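PDB 6M7D: nucleoprotein from Sendai virus, which coats the viral RNA genome as a helical nucleocapsid, one subunit per six nucleotides, shielding it from nucleases and presenting it as template for transcription and replication. Local coordinates for residues L40-V44 and N105-D109; N96-Y101 and Q226-S231. One frame throughout, in Å; residues are numbered along the deposited sequence.

Interaction 1 (L40-V44 and N105-D109); sequences LGPSV and NIEKD
The Glu-107 carboxylate meets both Gly-41 and Ser-43. Gly-41 CA stands obliquely over one face, 3.8 Å from Glu-107 OE1, and Ser-43 OG donates a hydrogen bond at the OE1 end, modestly off the carboxylate plane and displaced to the other side; its modelled length is too short to be trusted. CG of Glu-107 stands beside the backbone N (chi1 -62°) and the chain bends at chi2 (-67°), folding back along the strand toward the turn. The amide of Asn-105 comes nitrogen end first, ND2 lying 4.3 Å from Gly-41 CA. The backbones are joined by Gly-41 N to Ile-106 O, 3.0 Å. Val-44 CG2 also rests on that oxygen, Ile-106 O, at 3.3 Å. Residues 41-44 form a type I beta turn, closed by Val-44 N to Gly-41 O. Beyond it, Lys-108 CB packs 4.0 Å from Val-44 CG2, while the lysine's ammonium end leads away, bonding Asp-116 O and making a cation-pi contact with Phe-118. At the start of the contact Leu-40 and Ile-106 form a parallel bridge, with Leu-40 CD2 3.6 Å from Ile-106 CB. This is where strand 33-40, outermost in this chain's mixed sheet, ends beside strand 99-108 and the chain turns toward helix 47-62. Strand 118-122 flanks 99-108 on its other side. Leu-40 and Ile-106 both reach Ile-53 of helix 47-62, and Ile-106 also meets Leu-134 and Phe-135 of helix 129-135.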
loop_
_atom_site.group_PDB
_atom_site.type_symbol
_atom_site.label_atom_id
_atom_site.label_comp_id
_atom_site.label_asym_id
_atom_site.label_seq_id
_atom_site.Cartn_x
_atom_site.Cartn_y
_atom_site.Cartn_z
ATOM N N LEU A 40 19.779 16.773 -4.435
ATOM C CA LEU A 40 20.892 17.041 -5.334
ATOM C C LEU A 40 20.802 18.454 -5.882
ATOM O O LEU A 40 19.790 18.841 -6.472
ATOM C CB LEU A 40 20.907 16.041 -6.485
ATOM C CG LEU A 40 20.982 14.563 -6.133
ATOM C CD1 LEU A 40 21.496 13.780 -7.320
ATOM C CD2 LEU A 40 21.865 14.358 -4.933
ATOM N N GLY A 41 21.858 19.220 -5.688
ATOM C CA GLY A 41 21.960 20.518 -6.300
ATOM C C GLY A 41 22.295 20.407 -7.766
ATOM O O GLY A 41 22.638 19.338 -8.289
ATOM N N PRO A 42 22.196 21.536 -8.468
ATOM C CA PRO A 42 22.495 21.518 -9.907
ATOM C C PRO A 42 23.941 21.187 -10.217
ATOM O O PRO A 42 24.282 20.971 -11.385
ATOM C CB PRO A 42 22.122 22.936 -10.358
ATOM C CG PRO A 42 22.167 23.759 -9.116
ATOM C CD PRO A 42 21.748 22.858 -8.006
ATOM N N SER A 43 24.804 21.132 -9.202
ATOM C CA SER A 43 26.200 20.784 -9.436
ATOM C C SER A 43 26.345 19.336 -9.879
ATOM O O SER A 43 27.251 19.003 -10.650
ATOM C CB SER A 43 27.017 21.038 -8.172
ATOM O OG SER A 43 26.752 22.329 -7.651
ATOM N N VAL A 44 25.466 18.459 -9.401
ATOM C CA VAL A 44 25.527 17.044 -9.745
ATOM C C VAL A 44 24.762 16.811 -11.038
ATOM O O VAL A 44 23.546 16.597 -11.023
ATOM C CB VAL A 44 24.971 16.164 -8.613
ATOM C CG1 VAL A 44 25.460 14.739 -8.770
ATOM C CG2 VAL A 44 25.375 16.723 -7.268
ATOM N N ASN A 105 21.906 19.817 0.758
ATOM C CA ASN A 105 22.176 19.759 -0.670
ATOM C C ASN A 105 23.465 18.997 -0.918
ATOM O O ASN A 105 24.499 19.314 -0.328
ATOM C CB ASN A 105 22.269 21.159 -1.272
ATOM C CG ASN A 105 20.925 21.834 -1.373
ATOM O OD1 ASN A 105 20.385 22.320 -0.381
ATOM N ND2 ASN A 105 20.373 21.871 -2.575
ATOM N N ILE A 106 23.395 17.991 -1.781
ATOM C CA ILE A 106 24.583 17.306 -2.271
ATOM C C ILE A 106 25.104 18.108 -3.454
ATOM O O ILE A 106 24.413 18.264 -4.462
ATOM C CB ILE A 106 24.288 15.863 -2.681
ATOM C CG1 ILE A 106 23.470 15.150 -1.610
ATOM C CG2 ILE A 106 25.584 15.131 -2.941
ATOM C CD1 ILE A 106 24.194 15.016 -0.324
ATOM N N GLU A 107 26.325 18.630 -3.306
ATOM C CA GLU A 107 26.974 19.464 -4.352
ATOM C C GLU A 107 28.237 18.758 -4.849
ATOM O O GLU A 107 29.025 18.295 -4.003
ATOM C CB GLU A 107 27.333 20.833 -3.774
ATOM C CG GLU A 107 26.129 21.633 -3.312
ATOM C CD GLU A 107 25.205 22.085 -4.429
ATOM O OE1 GLU A 107 25.482 21.748 -5.597
ATOM O OE2 GLU A 107 24.212 22.775 -4.129
ATOM N N LYS A 108 28.439 18.721 -6.169
ATOM C CA LYS A 108 29.634 18.057 -6.752
ATOM C C LYS A 108 30.684 19.125 -7.076
ATOM O O LYS A 108 30.371 20.039 -7.862
ATOM C CB LYS A 108 29.238 17.298 -8.022
ATOM C CG LYS A 108 30.363 16.539 -8.713
ATOM C CD LYS A 108 30.640 15.184 -8.100
ATOM C CE LYS A 108 31.747 14.432 -8.808
ATOM N NZ LYS A 108 31.937 13.076 -8.242
ATOM N N ASP A 109 31.880 19.002 -6.488
ATOM C CA ASP A 109 32.980 19.974 -6.729
ATOM C C ASP A 109 34.162 19.243 -7.376
ATOM O O ASP A 109 34.632 18.246 -6.792
ATOM C CB ASP A 109 33.407 20.666 -5.432
ATOM C CG ASP A 109 32.469 21.776 -4.990
ATOM O OD1 ASP A 109 31.371 21.884 -5.570
ATOM O OD2 ASP A 109 32.847 22.529 -4.070
#

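Interaction 2 (N96-Y101 and Q226-S231); sequences NADVKY and QQSLVS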
loop_
_atom_site.group_PDB
_atom_site.type_symbol
_atom_site.label_atom_id
_atom_site.label_comp_id
_atom_site.label_asym_id
_atom_site.label_seq_id
_atom_site.Cartn_x
_atom_site.Cartn_y
_atom_site.Cartn_z
ATOM N N ASN A 96 4.144 16.982 7.581
ATOM C CA ASN A 96 3.603 16.041 8.597
ATOM C C ASN A 96 4.071 16.498 9.984
ATOM O O ASN A 96 5.065 17.246 10.048
ATOM C CB ASN A 96 4.010 14.592 8.315
ATOM C CG ASN A 96 5.487 14.349 8.532
ATOM O OD1 ASN A 96 5.905 13.226 8.803
ATOM N ND2 ASN A 96 6.286 15.397 8.421
ATOM N N ALA A 97 3.362 16.095 11.043
ATOM C CA ALA A 97 3.753 16.481 12.420
ATOM C C ALA A 97 4.718 15.441 13.001
ATOM O O ALA A 97 5.272 15.686 14.090
ATOM C CB ALA A 97 2.523 16.633 13.280
ATOM N N ASP A 98 4.887 14.316 12.300
ATOM C CA ASP A 98 5.769 13.208 12.755
ATOM C C ASP A 98 7.237 13.646 12.808
ATOM O O ASP A 98 7.904 13.319 13.807
ATOM C CB ASP A 98 5.574 11.964 11.885
ATOM C CG ASP A 98 4.391 11.115 12.319
ATOM O OD1 ASP A 98 3.600 10.717 11.441
ATOM O OD2 ASP A 98 4.275 10.858 13.533
ATOM N N VAL A 99 7.710 14.390 11.803
ATOM C CA VAL A 99 9.150 14.795 11.775
ATOM C C VAL A 99 9.341 16.124 11.038
ATOM O O VAL A 99 8.426 16.543 10.305
ATOM C CB VAL A 99 10.031 13.710 11.120
ATOM C CG1 VAL A 99 10.292 12.522 12.033
ATOM C CG2 VAL A 99 9.472 13.257 9.782
ATOM N N LYS A 100 10.492 16.763 11.275
ATOM C CA LYS A 100 10.903 17.984 10.603
ATOM C C LYS A 100 12.052 17.646 9.668
ATOM O O LYS A 100 13.095 17.160 10.113
ATOM C CB LYS A 100 11.329 19.056 11.602
ATOM C CG LYS A 100 11.424 20.439 11.001
ATOM C CD LYS A 100 12.291 21.348 11.848
ATOM C CE LYS A 100 13.737 20.888 11.849
ATOM N NZ LYS A 100 14.634 21.891 12.479
ATOM N N TYR A 101 11.854 17.887 8.379
ATOM C CA TYR A 101 12.841 17.559 7.362
ATOM C C TYR A 101 13.814 18.718 7.225
ATOM O O TYR A 101 13.405 19.844 6.927
ATOM C CB TYR A 101 12.166 17.259 6.026
ATOM C CG TYR A 101 11.466 15.926 5.986
ATOM C CD1 TYR A 101 12.067 14.791 6.501
ATOM C CD2 TYR A 101 10.206 15.803 5.438
ATOM C CE1 TYR A 101 11.435 13.575 6.463
ATOM C CE2 TYR A 101 9.565 14.591 5.399
ATOM C CZ TYR A 101 10.182 13.481 5.912
ATOM O OH TYR A 101 9.541 12.268 5.874
ATOM N N GLN A 226 8.315 4.432 10.450
ATOM C CA GLN A 226 8.224 5.837 10.072
ATOM C C GLN A 226 6.903 6.087 9.369
ATOM O O GLN A 226 6.784 5.862 8.162
ATOM C CB GLN A 226 9.397 6.235 9.183
ATOM C CG GLN A 226 10.714 6.232 9.905
ATOM C CD GLN A 226 10.620 6.890 11.256
ATOM O OE1 GLN A 226 10.340 8.080 11.359
ATOM N NE2 GLN A 226 10.846 6.117 12.307
ATOM N N GLN A 227 5.917 6.570 10.123
ATOM C CA GLN A 227 4.642 6.948 9.528
ATOM C C GLN A 227 4.770 8.212 8.694
ATOM O O GLN A 227 3.896 8.500 7.875
ATOM C CB GLN A 227 3.594 7.136 10.622
ATOM C CG GLN A 227 2.159 7.085 10.142
ATOM C CD GLN A 227 1.632 5.680 10.029
ATOM O OE1 GLN A 227 1.896 4.979 9.057
ATOM N NE2 GLN A 227 0.885 5.256 11.029
ATOM N N SER A 228 5.849 8.971 8.881
ATOM C CA SER A 228 6.074 10.163 8.069
ATOM C C SER A 228 6.393 9.793 6.631
ATOM O O SER A 228 5.920 10.440 5.691
ATOM C CB SER A 228 7.210 10.985 8.662
ATOM O OG SER A 228 8.422 10.259 8.613
ATOM N N LEU A 229 7.201 8.753 6.444
ATOM C CA LEU A 229 7.524 8.285 5.104
ATOM C C LEU A 229 6.292 7.726 4.407
ATOM O O LEU A 229 6.050 8.008 3.227
ATOM C CB LEU A 229 8.629 7.242 5.200
ATOM C CG LEU A 229 8.994 6.391 3.997
ATOM C CD1 LEU A 229 9.755 7.212 2.995
ATOM C CD2 LEU A 229 9.821 5.229 4.478
ATOM N N VAL A 230 5.495 6.940 5.128
ATOM C CA VAL A 230 4.258 6.408 4.572
ATOM C C VAL A 230 3.304 7.538 4.222
ATOM O O VAL A 230 2.610 7.489 3.204
ATOM C CB VAL A 230 3.625 5.410 5.559
ATOM C CG1 VAL A 230 2.373 4.793 4.974
ATOM C CG2 VAL A 230 4.627 4.337 5.924
ATOM N N SER A 231 3.256 8.575 5.057
ATOM C CA SER A 231 2.408 9.722 4.763
ATOM C C SER A 231 2.884 10.452 3.521
ATOM O O SER A 231 2.071 10.886 2.704
ATOM C CB SER A 231 2.383 10.673 5.953
ATOM O OG SER A 231 3.667 11.206 6.185
#
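A strand start meets a helix start here: the loop leading into strand 99-108 brings Asp-98 and Val-99 against Ser-228 in the first turn of helix 227-239, just past the break at Gln-226 that separates it from helix 213-225. The short strand and helix axes pass 10.3 Å apart at 63°. Ser-228 is the central residue on the helix side, buried among Asp-98, Val-99 and Tyr-101. Val-99 sets CG2 over it, 3.4 Å from Ser-228 OG; with chi1 at -76°, this methyl sits between the backbone N and the carbonyl carbon and CG1 swings aside toward Gln-226. Asp-98 comes alongside through its methylene, its CB 3.7 Å from Ser-228 CB, and lays OD1 3.7 Å from Gln-227 CB. The Tyr-101 ring reaches in end first, its OH stopping 3.6 Å from Ser-228 OG without a hydrogen bond. Asn-96 ND2 makes a weak bond to Val-99 O, within its own segment. Tyr-101 also leans on Val-76, and Leu-229 on Leu-75 and Leu-79, so helix 68-80 backs both sides. No hydrogen bond crosses between the segments, so the contact rests on van der Waals packing, with polar oxygens lying close without bonding across. With Asp-98 OD1 3.8 Å from Ser-228 N, the acid may gain some electrostatic favour from the amino-terminal end of the helix.

Overall arrangement
Strand 99-108 ties the two contacts together: interaction 2 takes its beginning and interaction 1 its end, with centres about 25 Å apart. They differ in kind, one pairing the strand with the end of strand 33-40 and the following turn, the other setting it against a helix. The segments alternate along the sequence, and the shared strand connects a neighbour from the amino-terminal region with helix 227-239 much later in the chain. None of the residues known to bind RNA lies in either contact. Measured by nearest atoms, interaction 2 comes within about 10 Å of the bound nucleic acid, whereas interaction 1 stays about 32 Å from it.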